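Local coordinates for hypothetical protein EF2904 (Enterococcus faecalis, PDB 2AZ4), which is of unknown function but carries two zinc ions in a metallo-beta-lactamase-type fold and may act as an RNA-binding exonuclease, at residues 182-188 with 210-216; 336-341 with 366-372; 62-66 with 79-83; 191-195 with 234-238. One frame throughout, in Å; residues are numbered along the deposited sequence.

Contact 1: 182-188 with 210-216; sequences HFITYTG and TELLMME
With chi1 at -60° and the rest of its chain extended, Glu211 sends its carboxylate back along the neighbouring strand to His182, while chi1 of -170° in Thr210 swings OG1 across to the hydroxyl of Thr185. His182 ND1 donates a hydrogen bond to Glu211 OE2 at 2.7 Å, in the plane of the imidazole and on the syn lone pair of the oxygen; ring and carboxylate are twisted 61° apart. Thr210 OG1 lies 2.9 Å from Thr185 OG1 in a hydroxyl-hydroxyl hydrogen bond, and Thr210 CB sits over one face of the Phe183 ring as a CH-pi contact. Beyond this end the parallel-strand bonds follow: Leu212 O accepts from Thr185 N, Thr185 O from Met214 N at 2.7 Å, and Met214 O from Thr187 N. Beta-branched and long apolar residues suit the buried sheet. Ile184 CG2 presses on Leu212 CB at 3.5 Å, tighter than usual, and Ile184 CD1 meets Met214 CE; on the other face Leu213 CD1 fits against the methyls of Thr185 and Thr187. Where the strands part, Thr187 OG1 takes the N-H of Glu216 at 3.3 Å and donates to Gly188 O. Glu216, whose OE1 is hydrogen-bonded to His382 ND1, stands beside the zinc ligands Asp189 and His404. Two parallel neighbours joined through helix 197-207 make a beta-alpha-beta crossover, whose strands run toward the dinuclear zinc site as in other metallo-beta-lactamase folds.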
loop_
_atom_site.group_PDB
_atom_site.type_symbol
_atom_site.label_atom_id
_atom_site.label_comp_id
_atom_site.label_asym_id
_atom_site.label_seq_id
_atom_site.Cartn_x
_atom_site.Cartn_y
_atom_site.Cartn_z
ATOM N N HIS A 182 21.413 -11.317 -16.294
ATOM C CA HIS A 182 20.159 -10.581 -16.468
ATOM C C HIS A 182 19.863 -9.512 -15.441
ATOM O O HIS A 182 20.290 -9.594 -14.283
ATOM C CB HIS A 182 18.974 -11.544 -16.557
ATOM C CG HIS A 182 19.144 -12.579 -17.613
ATOM N ND1 HIS A 182 18.872 -12.335 -18.943
ATOM C CD2 HIS A 182 19.601 -13.852 -17.546
ATOM C CE1 HIS A 182 19.134 -13.422 -19.647
ATOM N NE2 HIS A 182 19.573 -14.356 -18.823
ATOM N N PHE A 183 19.089 -8.532 -15.891
ATOM C CA PHE A 183 18.694 -7.380 -15.100
ATOM C C PHE A 183 17.212 -7.175 -15.356
ATOM O O PHE A 183 16.804 -6.862 -16.483
ATOM C CB PHE A 183 19.491 -6.141 -15.548
ATOM C CG PHE A 183 18.985 -4.829 -14.972
ATOM C CD1 PHE A 183 18.472 -4.761 -13.671
ATOM C CD2 PHE A 183 19.049 -3.664 -15.720
ATOM C CE1 PHE A 183 17.997 -3.555 -13.145
ATOM C CE2 PHE A 183 18.597 -2.443 -15.197
ATOM C CZ PHE A 183 18.071 -2.383 -13.913
ATOM N N ILE A 184 16.406 -7.376 -14.311
ATOM C CA ILE A 184 14.963 -7.202 -14.399
ATOM C C ILE A 184 14.463 -6.289 -13.264
ATOM O O ILE A 184 15.165 -6.064 -12.298
ATOM C CB ILE A 184 14.224 -8.553 -14.448
ATOM C CG1 ILE A 184 14.316 -9.290 -13.110
ATOM C CG2 ILE A 184 14.767 -9.409 -15.616
ATOM C CD1 ILE A 184 13.464 -10.539 -13.073
ATOM N N THR A 185 13.261 -5.752 -13.410
ATOM C CA THR A 185 12.788 -4.700 -12.538
ATOM C C THR A 185 11.318 -4.904 -12.227
ATOM O O THR A 185 10.529 -5.172 -13.126
ATOM C CB THR A 185 12.973 -3.316 -13.218
ATOM O OG1 THR A 185 14.366 -3.116 -13.502
ATOM C CG2 THR A 185 12.483 -2.210 -12.309
ATOM N N TYR A 186 10.972 -4.769 -10.943
ATOM C CA TYR A 186 9.610 -4.856 -10.454
ATOM C C TYR A 186 9.262 -3.498 -9.872
ATOM O O TYR A 186 9.924 -3.055 -8.951
ATOM C CB TYR A 186 9.535 -5.923 -9.369
ATOM C CG TYR A 186 8.203 -5.966 -8.655
ATOM C CD1 TYR A 186 7.002 -6.145 -9.366
ATOM C CD2 TYR A 186 8.131 -5.786 -7.268
ATOM C CE1 TYR A 186 5.768 -6.189 -8.699
ATOM C CE2 TYR A 186 6.911 -5.822 -6.596
ATOM C CZ TYR A 186 5.737 -6.027 -7.311
ATOM O OH TYR A 186 4.532 -6.075 -6.651
ATOM N N THR A 187 8.254 -2.823 -10.416
ATOM C CA THR A 187 7.993 -1.430 -10.015
ATOM C C THR A 187 7.343 -1.292 -8.643
ATOM O O THR A 187 7.450 -0.240 -8.008
ATOM C CB THR A 187 7.080 -0.666 -11.036
ATOM O OG1 THR A 187 5.811 -1.327 -11.147
ATOM C CG2 THR A 187 7.740 -0.579 -12.387
ATOM N N GLY A 188 6.652 -2.342 -8.211
ATOM C CA GLY A 188 5.712 -2.234 -7.106
ATOM C C GLY A 188 4.611 -1.305 -7.577
ATOM O O GLY A 188 4.324 -1.234 -8.787
ATOM N N THR A 210 16.406 -1.873 -18.542
ATOM C CA THR A 210 16.161 -3.170 -17.927
ATOM C C THR A 210 15.640 -4.172 -18.953
ATOM O O THR A 210 14.864 -3.813 -19.839
ATOM C CB THR A 210 15.207 -3.079 -16.694
ATOM O OG1 THR A 210 15.204 -4.335 -16.004
ATOM C CG2 THR A 210 13.796 -2.730 -17.094
ATOM N N GLU A 211 16.045 -5.430 -18.825
ATOM C CA GLU A 211 15.618 -6.456 -19.789
ATOM C C GLU A 211 14.169 -6.823 -19.628
ATOM O O GLU A 211 13.518 -7.234 -20.576
ATOM C CB GLU A 211 16.432 -7.719 -19.617
ATOM C CG GLU A 211 17.885 -7.500 -19.819
ATOM C CD GLU A 211 18.708 -8.696 -19.439
ATOM O OE1 GLU A 211 19.855 -8.464 -18.972
ATOM O OE2 GLU A 211 18.213 -9.843 -19.618
ATOM N N LEU A 212 13.650 -6.697 -18.414
ATOM C CA LEU A 212 12.281 -7.073 -18.172
ATOM C C LEU A 212 11.696 -6.188 -17.076
ATOM O O LEU A 212 12.096 -6.284 -15.906
ATOM C CB LEU A 212 12.216 -8.552 -17.784
ATOM C CG LEU A 212 10.832 -9.186 -17.730
ATOM C CD1 LEU A 212 10.392 -9.632 -19.138
ATOM C CD2 LEU A 212 10.894 -10.372 -16.786
ATOM N N LEU A 213 10.767 -5.322 -17.481
ATOM C CA LEU A 213 10.089 -4.401 -16.584
ATOM C C LEU A 213 8.705 -4.930 -16.227
ATOM O O LEU A 213 7.793 -4.904 -17.056
ATOM C CB LEU A 213 9.971 -3.014 -17.234
ATOM C CG LEU A 213 9.254 -1.908 -16.430
ATOM C CD1 LEU A 213 9.992 -1.692 -15.143
ATOM C CD2 LEU A 213 9.222 -0.600 -17.223
ATOM N N MET A 214 8.569 -5.401 -14.991
ATOM C CA MET A 214 7.304 -5.861 -14.433
ATOM C C MET A 214 6.618 -4.671 -13.756
ATOM O O MET A 214 7.005 -4.270 -12.667
ATOM C CB MET A 214 7.530 -7.041 -13.464
ATOM C CG MET A 214 8.095 -8.313 -14.162
ATOM S SD MET A 214 8.880 -9.563 -13.115
ATOM C CE MET A 214 10.295 -8.641 -12.539
ATOM N N MET A 215 5.613 -4.109 -14.426
ATOM C CA MET A 215 5.046 -2.807 -14.067
ATOM C C MET A 215 3.535 -2.800 -13.850
ATOM O O MET A 215 2.774 -3.331 -14.668
ATOM C CB MET A 215 5.433 -1.766 -15.135
ATOM C CG MET A 215 4.793 -0.373 -14.976
ATOM S SD MET A 215 5.603 0.782 -16.111
ATOM C CE MET A 215 4.717 2.292 -15.741
ATOM N N GLU A 216 3.110 -2.152 -12.759
ATOM C CA GLU A 216 1.703 -1.947 -12.461
ATOM C C GLU A 216 0.953 -1.152 -13.541
ATOM O O GLU A 216 1.549 -0.358 -14.292
ATOM C CB GLU A 216 1.531 -1.246 -11.100
ATOM C CG GLU A 216 2.050 0.176 -11.086
ATOM C CD GLU A 216 1.026 1.157 -10.556
ATOM O OE1 GLU A 216 1.239 1.685 -9.448
ATOM O OE2 GLU A 216 0.011 1.417 -11.247
#

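Contact 2: 336-341 with 366-372; sequences FDNLQE and LLAKKDI
A Schellman motif ends helix 358-369, and the chain leaving it packs against the loop that leads into strand 344-348 of the six-stranded parallel sheet. Asp371 is the residue with positive phi (55°): its N hydrogen-bonds to Ala368 O while Ile372 N reaches back to Leu367 O. Just before it, Lys370 reaches across to the loop, bending at chi3 and chi4 (54° and 65°), which curls the ammonium group round to the backbone of 337-339. Lysine suits this place because one flexible, charged tip can gather several oxygens: NZ donates to Leu339 O at 2.9 Å, nearly in line with the C=O, and to Asp337 O at 3.0 Å from above the carbonyl plane. A water accepting from NZ also lies very close to Asp337 OD1 and probably links the two charges, too far apart for a salt bridge. Beneath this polar layer the contact is apolar. Ile372 CD1 pushes against Leu339 CB at 3.6 Å, the two side chains crossing at about a right angle, and Ile372 also rests on Tyr345 of strand 344-348. Phe336 touches Leu366 and Leu367 more loosely, its ring meeting Phe363 edge-to-face. At the exposed end, Glu341 CG packs against Asp371 CB at 3.8 Å, and Glu341 CA directs its hydrogen to Lys370 O in a C-H...O contact of 3.2 Å.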
loop_
_atom_site.group_PDB
_atom_site.type_symbol
_atom_site.label_atom_id
_atom_site.label_comp_id
_atom_site.label_asym_id
_atom_site.label_seq_id
_atom_site.Cartn_x
_atom_site.Cartn_y
_atom_site.Cartn_z
ATOM N N PHE A 336 -19.675 9.119 14.320
ATOM C CA PHE A 336 -19.919 10.295 13.467
ATOM C C PHE A 336 -21.204 11.016 13.872
ATOM O O PHE A 336 -21.389 12.185 13.543
ATOM C CB PHE A 336 -19.916 9.933 11.962
ATOM C CG PHE A 336 -18.561 9.574 11.438
ATOM C CD1 PHE A 336 -17.773 10.524 10.814
ATOM C CD2 PHE A 336 -18.062 8.278 11.580
ATOM C CE1 PHE A 336 -16.503 10.179 10.326
ATOM C CE2 PHE A 336 -16.775 7.938 11.107
ATOM C CZ PHE A 336 -16.013 8.877 10.494
ATOM N N ASP A 337 -22.070 10.317 14.616
ATOM C CA ASP A 337 -23.355 10.885 15.085
ATOM C C ASP A 337 -23.137 12.011 16.106
ATOM O O ASP A 337 -24.055 12.772 16.408
ATOM C CB ASP A 337 -24.280 9.759 15.592
ATOM C CG ASP A 337 -25.664 10.249 16.031
ATOM O OD1 ASP A 337 -26.370 10.917 15.227
ATOM O OD2 ASP A 337 -26.062 9.928 17.184
ATOM N N ASN A 338 -21.899 12.163 16.586
ATOM C CA ASN A 338 -21.570 13.232 17.558
ATOM C C ASN A 338 -21.076 14.538 16.957
ATOM O O ASN A 338 -20.931 15.535 17.666
ATOM C CB ASN A 338 -20.546 12.732 18.576
ATOM C CG ASN A 338 -21.137 11.710 19.529
ATOM O OD1 ASN A 338 -22.321 11.760 19.847
ATOM N ND2 ASN A 338 -20.312 10.791 19.993
ATOM N N LEU A 339 -20.799 14.528 15.657
ATOM C CA LEU A 339 -20.303 15.716 14.967
ATOM C C LEU A 339 -21.425 16.713 14.914
ATOM O O LEU A 339 -22.593 16.341 14.949
ATOM C CB LEU A 339 -19.845 15.368 13.540
ATOM C CG LEU A 339 -18.609 14.477 13.340
ATOM C CD1 LEU A 339 -18.375 14.211 11.865
ATOM C CD2 LEU A 339 -17.364 15.094 13.974
ATOM N N GLN A 340 -21.074 17.982 14.802
ATOM C CA GLN A 340 -22.076 19.013 14.801
ATOM C C GLN A 340 -22.817 19.091 13.472
ATOM O O GLN A 340 -22.231 18.907 12.400
ATOM C CB GLN A 340 -21.436 20.355 15.106
ATOM C CG GLN A 340 -20.663 20.369 16.395
ATOM C CD GLN A 340 -19.810 21.602 16.518
ATOM O OE1 GLN A 340 -20.042 22.611 15.844
ATOM N NE2 GLN A 340 -18.818 21.535 17.382
ATOM N N GLU A 341 -24.119 19.360 13.573
ATOM C CA GLU A 341 -24.939 19.720 12.431
ATOM C C GLU A 341 -24.362 20.957 11.748
ATOM O O GLU A 341 -24.023 21.964 12.406
ATOM C CB GLU A 341 -26.389 19.955 12.892
ATOM C CG GLU A 341 -27.380 20.237 11.793
ATOM C CD GLU A 341 -28.808 19.821 12.163
ATOM O OE1 GLU A 341 -28.982 18.953 13.073
ATOM O OE2 GLU A 341 -29.760 20.355 11.528
ATOM N N LEU A 366 -25.644 8.826 6.327
ATOM C CA LEU A 366 -25.521 9.268 7.726
ATOM C C LEU A 366 -25.130 10.744 7.849
ATOM O O LEU A 366 -25.741 11.496 8.624
ATOM C CB LEU A 366 -24.561 8.350 8.511
ATOM C CG LEU A 366 -23.542 8.774 9.578
ATOM C CD1 LEU A 366 -23.988 9.856 10.551
ATOM C CD2 LEU A 366 -23.042 7.536 10.351
ATOM N N LEU A 367 -24.125 11.158 7.076
ATOM C CA LEU A 367 -23.658 12.530 7.116
ATOM C C LEU A 367 -24.727 13.489 6.641
ATOM O O LEU A 367 -24.906 14.548 7.227
ATOM C CB LEU A 367 -22.387 12.696 6.277
ATOM C CG LEU A 367 -21.156 11.946 6.780
ATOM C CD1 LEU A 367 -20.039 11.990 5.738
ATOM C CD2 LEU A 367 -20.705 12.507 8.131
ATOM N N ALA A 368 -25.410 13.120 5.559
ATOM C CA ALA A 368 -26.477 13.935 4.995
ATOM C C ALA A 368 -27.557 14.266 6.016
ATOM O O ALA A 368 -27.902 15.439 6.181
ATOM C CB ALA A 368 -27.077 13.263 3.780
ATOM N N LYS A 369 -28.054 13.248 6.715
ATOM C CA LYS A 369 -29.089 13.419 7.770
ATOM C C LYS A 369 -28.690 14.426 8.842
ATOM O O LYS A 369 -29.548 15.060 9.468
ATOM C CB LYS A 369 -29.384 12.084 8.460
ATOM C CG LYS A 369 -30.152 11.079 7.618
ATOM C CD LYS A 369 -31.680 11.228 7.726
ATOM C CE LYS A 369 -32.213 10.972 9.143
ATOM N NZ LYS A 369 -33.642 11.395 9.284
ATOM N N LYS A 370 -27.381 14.561 9.056
ATOM C CA LYS A 370 -26.866 15.474 10.066
ATOM C C LYS A 370 -26.498 16.833 9.488
ATOM O O LYS A 370 -25.947 17.671 10.197
ATOM C CB LYS A 370 -25.674 14.843 10.783
ATOM C CG LYS A 370 -26.081 13.674 11.683
ATOM C CD LYS A 370 -24.924 13.135 12.519
ATOM C CE LYS A 370 -24.210 14.232 13.370
ATOM N NZ LYS A 370 -25.026 14.882 14.457
ATOM N N ASP A 371 -26.804 17.052 8.206
ATOM C CA ASP A 371 -26.429 18.298 7.513
ATOM C C ASP A 371 -24.903 18.539 7.635
ATOM O O ASP A 371 -24.452 19.668 7.812
ATOM C CB ASP A 371 -27.226 19.481 8.097
ATOM C CG ASP A 371 -27.304 20.684 7.157
ATOM O OD1 ASP A 371 -27.371 20.490 5.915
ATOM O OD2 ASP A 371 -27.313 21.840 7.671
ATOM N N ILE A 372 -24.120 17.464 7.579
ATOM C CA ILE A 372 -22.650 17.583 7.561
ATOM C C ILE A 372 -22.230 17.590 6.099
ATOM O O ILE A 372 -22.549 16.649 5.362
ATOM C CB ILE A 372 -21.963 16.429 8.338
ATOM C CG1 ILE A 372 -22.407 16.425 9.814
ATOM C CG2 ILE A 372 -20.423 16.516 8.248
ATOM C CD1 ILE A 372 -21.968 15.176 10.578
HETATM O O HOH W 1 -27.077 13.310 15.104
HETATM O O HOH W 2 -30.745 18.212 9.811
#

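Contact 3: 62-66 with 79-83; sequences ELKDL and EDKDY
Lys64 reaches across to residues 79-82 as a long, nearly straight chain, CG anti to the backbone N (chi1 178°), bending at chi4 alone to turn its ammonium group toward Asp82. The close part of the contact lies around that nitrogen. NZ forms a salt bridge with Asp82 OD1 at 2.9 Å, meeting the lone pair that faces away from the second oxygen, and another at 2.8 Å with OD2 of its sequence neighbour Asp65, again on the anti side. A longer bond of 3.2 Å goes to Lys81 O, with the donor tilted 35° from the carbonyl plane, and a water bridges NZ and Lys81 O near the edge of the Tyr83 ring. The rest is looser: little surface is buried, Asp65, Lys81 and Asp82 are exposed, and Glu79 adds just a touch of its CG on Lys64 CD at 3.7 Å, the side chains crossing at about a right angle. Lysine suits the place because it offers methylenes to pack on before its charge. Glu79 OE2 accepts from Lys81 N at 3.0 Å, a local bond that ties the carboxylate to the backbone of its own segment. Both segments belong to the irregular stretch between helix 51-56 and strand 85-89, so a salt-bridge network joins surface loops here without regular secondary structure. Asp65 OD2 and Asp82 OD1 come within 4.4 Å of each other, a like-charge approach that the shared lysine probably offsets.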
loop_
_atom_site.group_PDB
_atom_site.type_symbol
_atom_site.label_atom_id
_atom_site.label_comp_id
_atom_site.label_asym_id
_atom_site.label_seq_id
_atom_site.Cartn_x
_atom_site.Cartn_y
_atom_site.Cartn_z
ATOM N N GLU A 62 -0.248 -22.153 -5.057
ATOM C CA GLU A 62 0.442 -23.344 -4.578
ATOM C C GLU A 62 1.928 -23.090 -4.654
ATOM O O GLU A 62 2.440 -22.751 -5.722
ATOM C CB GLU A 62 0.111 -24.538 -5.486
ATOM C CG GLU A 62 -1.331 -24.975 -5.435
ATOM C CD GLU A 62 -1.568 -26.204 -4.531
ATOM O OE1 GLU A 62 -2.671 -26.783 -4.629
ATOM O OE2 GLU A 62 -0.680 -26.604 -3.736
ATOM N N LEU A 63 2.633 -23.229 -3.535
ATOM C CA LEU A 63 4.056 -22.910 -3.511
ATOM C C LEU A 63 4.798 -23.977 -2.734
ATOM O O LEU A 63 4.325 -24.441 -1.704
ATOM C CB LEU A 63 4.319 -21.523 -2.906
ATOM C CG LEU A 63 3.828 -20.247 -3.619
ATOM C CD1 LEU A 63 4.009 -19.001 -2.726
ATOM C CD2 LEU A 63 4.530 -20.027 -4.939
ATOM N N LYS A 64 5.973 -24.357 -3.224
ATOM C CA LYS A 64 6.712 -25.434 -2.586
ATOM C C LYS A 64 7.682 -24.843 -1.594
ATOM O O LYS A 64 8.441 -23.938 -1.943
ATOM C CB LYS A 64 7.451 -26.276 -3.634
ATOM C CG LYS A 64 8.291 -27.402 -3.047
ATOM C CD LYS A 64 9.142 -28.057 -4.137
ATOM C CE LYS A 64 10.312 -28.831 -3.538
ATOM N NZ LYS A 64 11.280 -27.952 -2.803
ATOM N N ASP A 65 7.659 -25.374 -0.368
ATOM C CA ASP A 65 8.629 -25.038 0.683
ATOM C C ASP A 65 8.801 -23.529 0.895
ATOM O O ASP A 65 9.914 -23.010 0.916
ATOM C CB ASP A 65 9.977 -25.712 0.407
ATOM C CG ASP A 65 9.956 -27.213 0.691
ATOM O OD1 ASP A 65 9.432 -27.646 1.754
ATOM O OD2 ASP A 65 10.478 -27.976 -0.151
ATOM N N LEU A 66 7.677 -22.841 1.023
ATOM C CA LEU A 66 7.643 -21.421 1.307
ATOM C C LEU A 66 6.667 -21.111 2.447
ATOM O O LEU A 66 6.951 -20.263 3.300
ATOM C CB LEU A 66 7.312 -20.618 0.033
ATOM C CG LEU A 66 7.651 -19.113 0.053
ATOM C CD1 LEU A 66 9.142 -18.822 0.054
ATOM C CD2 LEU A 66 6.972 -18.334 -1.071
ATOM N N GLU A 79 6.693 -28.173 -9.416
ATOM C CA GLU A 79 8.001 -27.747 -8.897
ATOM C C GLU A 79 8.838 -28.935 -8.425
ATOM O O GLU A 79 8.403 -29.712 -7.575
ATOM C CB GLU A 79 7.874 -26.661 -7.809
ATOM C CG GLU A 79 9.216 -26.165 -7.261
ATOM C CD GLU A 79 10.112 -25.544 -8.322
ATOM O OE1 GLU A 79 9.915 -24.357 -8.660
ATOM O OE2 GLU A 79 11.033 -26.232 -8.808
ATOM N N ASP A 80 10.028 -29.067 -9.008
ATOM C CA ASP A 80 10.869 -30.252 -8.832
ATOM C C ASP A 80 12.272 -29.946 -8.328
ATOM O O ASP A 80 13.109 -30.848 -8.271
ATOM C CB ASP A 80 10.958 -31.084 -10.141
ATOM C CG ASP A 80 11.466 -30.276 -11.358
ATOM O OD1 ASP A 80 11.808 -29.072 -11.235
ATOM O OD2 ASP A 80 11.521 -30.866 -12.469
ATOM N N LYS A 81 12.522 -28.687 -7.968
ATOM C CA LYS A 81 13.827 -28.250 -7.472
ATOM C C LYS A 81 13.755 -27.850 -6.011
ATOM O O LYS A 81 12.768 -27.269 -5.568
ATOM C CB LYS A 81 14.371 -27.056 -8.293
ATOM C CG LYS A 81 14.604 -27.359 -9.768
ATOM C CD LYS A 81 15.443 -26.270 -10.465
ATOM C CE LYS A 81 16.028 -26.770 -11.807
ATOM N NZ LYS A 81 17.153 -27.794 -11.672
ATOM N N ASP A 82 14.820 -28.168 -5.280
ATOM C CA ASP A 82 15.046 -27.669 -3.925
ATOM C C ASP A 82 15.967 -26.466 -4.024
ATOM O O ASP A 82 16.841 -26.415 -4.897
ATOM C CB ASP A 82 15.706 -28.730 -3.050
ATOM C CG ASP A 82 14.769 -29.869 -2.697
ATOM O OD1 ASP A 82 13.534 -29.719 -2.810
ATOM O OD2 ASP A 82 15.278 -30.933 -2.303
ATOM N N TYR A 83 15.764 -25.490 -3.148
ATOM C CA TYR A 83 16.579 -24.277 -3.159
ATOM C C TYR A 83 17.341 -24.123 -1.842
ATOM O O TYR A 83 16.782 -24.336 -0.765
ATOM C CB TYR A 83 15.707 -23.052 -3.458
ATOM C CG TYR A 83 15.234 -23.037 -4.894
ATOM C CD1 TYR A 83 16.028 -22.489 -5.898
ATOM C CD2 TYR A 83 13.999 -23.578 -5.251
ATOM C CE1 TYR A 83 15.621 -22.487 -7.225
ATOM C CE2 TYR A 83 13.572 -23.576 -6.585
ATOM C CZ TYR A 83 14.400 -23.034 -7.563
ATOM O OH TYR A 83 13.993 -23.028 -8.878
HETATM O O HOH W 3 11.204 -25.438 -3.923
#

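Contact 4: 191-195 with 234-238; sequences RLHGH and VVSEE
Val235 begins the contact with its backbone, its O lying 3.6 Å from His193 CB. At Ser236, CA leans on His193 O in a C-H...O contact of 3.3 Å, and the same carbonyl accepts from Glu237 N at 3.2 Å. Ser236 is the N-cap of helix 237-249: a small hydroxyl residue fits because OG, set between the backbone N and carbonyl carbon (chi1 73°), points forward to cap Asp239 N. In Glu237 a bend at chi2 of -85° brings the carboxylate between Arg191 and His195. NH1 and NH2 of Arg191 both grip Glu237 OE2 end-on in a salt bridge, NH2 at 2.9 Å, nearly in the guanidinium plane, the two flat groups 82° apart. Arginine suits the site because its NE still forms a salt bridge with Asp166, the sequence neighbour of the zinc ligand His167, and NH1 also reaches Ser380 O. Glu237 CG lies over one face of the His195 ring, a CH-pi contact 3.7 Å from the centroid, while OE1 forms a salt bridge with Arg267. Gly194, with no side chain, lets its CA sit over the Arg191 guanidinium. Glu238 N donates to a water, which in turn donates to Gly194 O at 2.7 Å.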
loop_
_atom_site.group_PDB
_atom_site.type_symbol
_atom_site.label_atom_id
_atom_site.label_comp_id
_atom_site.label_asym_id
_atom_site.label_seq_id
_atom_site.Cartn_x
_atom_site.Cartn_y
_atom_site.Cartn_z
ATOM N N ARG A 191 3.942 6.331 -8.541
ATOM C CA ARG A 191 3.328 7.509 -9.176
ATOM C C ARG A 191 4.395 8.573 -9.351
ATOM O O ARG A 191 5.522 8.408 -8.875
ATOM C CB ARG A 191 2.169 8.042 -8.309
ATOM C CG ARG A 191 2.623 8.487 -6.907
ATOM C CD ARG A 191 1.480 9.084 -6.087
ATOM N NE ARG A 191 1.868 9.307 -4.695
ATOM C CZ ARG A 191 1.061 9.770 -3.743
ATOM N NH1 ARG A 191 -0.197 10.054 -4.009
ATOM N NH2 ARG A 191 1.522 9.945 -2.513
ATOM N N LEU A 192 4.027 9.670 -10.010
ATOM C CA LEU A 192 4.927 10.794 -10.234
ATOM C C LEU A 192 4.350 12.120 -9.720
ATOM O O LEU A 192 4.904 13.199 -10.008
ATOM C CB LEU A 192 5.221 10.917 -11.743
ATOM C CG LEU A 192 6.335 10.015 -12.315
ATOM C CD1 LEU A 192 6.414 10.138 -13.834
ATOM C CD2 LEU A 192 7.682 10.390 -11.686
ATOM N N HIS A 193 3.249 12.051 -8.973
ATOM C CA HIS A 193 2.611 13.254 -8.445
ATOM C C HIS A 193 2.501 13.286 -6.901
ATOM O O HIS A 193 1.694 14.029 -6.345
ATOM C CB HIS A 193 1.230 13.442 -9.096
ATOM C CG HIS A 193 0.229 12.404 -8.699
ATOM N ND1 HIS A 193 0.098 11.199 -9.357
ATOM C CD2 HIS A 193 -0.685 12.386 -7.698
ATOM C CE1 HIS A 193 -0.860 10.490 -8.789
ATOM N NE2 HIS A 193 -1.352 11.188 -7.782
ATOM N N GLY A 194 3.299 12.480 -6.213
ATOM C CA GLY A 194 3.220 12.385 -4.743
ATOM C C GLY A 194 4.136 13.343 -3.998
ATOM O O GLY A 194 4.487 14.411 -4.510
ATOM N N HIS A 195 4.502 12.964 -2.776
ATOM C CA HIS A 195 5.354 13.781 -1.923
ATOM C C HIS A 195 6.780 13.833 -2.454
ATOM O O HIS A 195 7.478 14.826 -2.255
ATOM C CB HIS A 195 5.389 13.235 -0.483
ATOM C CG HIS A 195 4.028 12.969 0.096
ATOM N ND1 HIS A 195 3.202 13.977 0.545
ATOM C CD2 HIS A 195 3.347 11.809 0.276
ATOM C CE1 HIS A 195 2.074 13.446 0.990
ATOM N NE2 HIS A 195 2.132 12.131 0.827
ATOM N N VAL A 234 -7.918 17.142 -7.784
ATOM C CA VAL A 234 -6.627 17.327 -7.116
ATOM C C VAL A 234 -5.593 16.749 -8.069
ATOM O O VAL A 234 -5.854 15.718 -8.676
ATOM C CB VAL A 234 -6.595 16.575 -5.737
ATOM C CG1 VAL A 234 -5.175 16.414 -5.199
ATOM C CG2 VAL A 234 -7.477 17.289 -4.692
ATOM N N VAL A 235 -4.447 17.415 -8.206
ATOM C CA VAL A 235 -3.409 17.015 -9.172
ATOM C C VAL A 235 -2.093 16.506 -8.541
ATOM O O VAL A 235 -1.214 16.038 -9.250
ATOM C CB VAL A 235 -3.059 18.171 -10.181
ATOM C CG1 VAL A 235 -4.299 18.667 -10.925
ATOM C CG2 VAL A 235 -2.340 19.317 -9.482
ATOM N N SER A 236 -1.959 16.626 -7.221
ATOM C CA SER A 236 -0.743 16.205 -6.503
ATOM C C SER A 236 -1.013 16.259 -4.994
ATOM O O SER A 236 -2.016 16.856 -4.557
ATOM C CB SER A 236 0.440 17.128 -6.855
ATOM O OG SER A 236 0.271 18.402 -6.236
ATOM N N GLU A 237 -0.142 15.623 -4.209
ATOM C CA GLU A 237 -0.230 15.690 -2.744
ATOM C C GLU A 237 -0.118 17.139 -2.219
ATOM O O GLU A 237 -0.873 17.557 -1.327
ATOM C CB GLU A 237 0.837 14.802 -2.096
ATOM C CG GLU A 237 0.583 13.316 -2.275
ATOM C CD GLU A 237 -0.365 12.704 -1.236
ATOM O OE1 GLU A 237 -0.838 13.415 -0.314
ATOM O OE2 GLU A 237 -0.617 11.483 -1.337
ATOM N N GLU A 238 0.816 17.899 -2.782
ATOM C CA GLU A 238 0.957 19.323 -2.465
ATOM C C GLU A 238 -0.312 20.122 -2.757
ATOM O O GLU A 238 -0.699 20.979 -1.964
ATOM C CB GLU A 238 2.143 19.943 -3.224
ATOM C CG GLU A 238 2.421 21.440 -2.889
ATOM C CD GLU A 238 2.690 21.715 -1.400
ATOM O OE1 GLU A 238 3.214 20.810 -0.698
ATOM O OE2 GLU A 238 2.384 22.848 -0.928
HETATM O O HOH W 4 3.190 16.798 -4.493
#

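Overall arrangement
Contacts 1 and 4 both come near the dinuclear zinc site and alternate along the chain: residues 191-195 follow the first strand of contact 1, and 234-238 follow its second. Their centres lie 23 Å apart. The side chain of Glu216 in contact 1 comes about 7 Å from a zinc ion, that of Arg191 in contact 4 about 9 Å. Contact 4 also joins a loop of the metal-binding part to helix 237-249, which leads into the parallel sheet beside which contact 2 lies, its centre 30 Å from that of contact 4. Contact 3, closed earliest in the sequence, lies 54 Å from contact 2 between centres, across the middle of the chain; both are away from the metals.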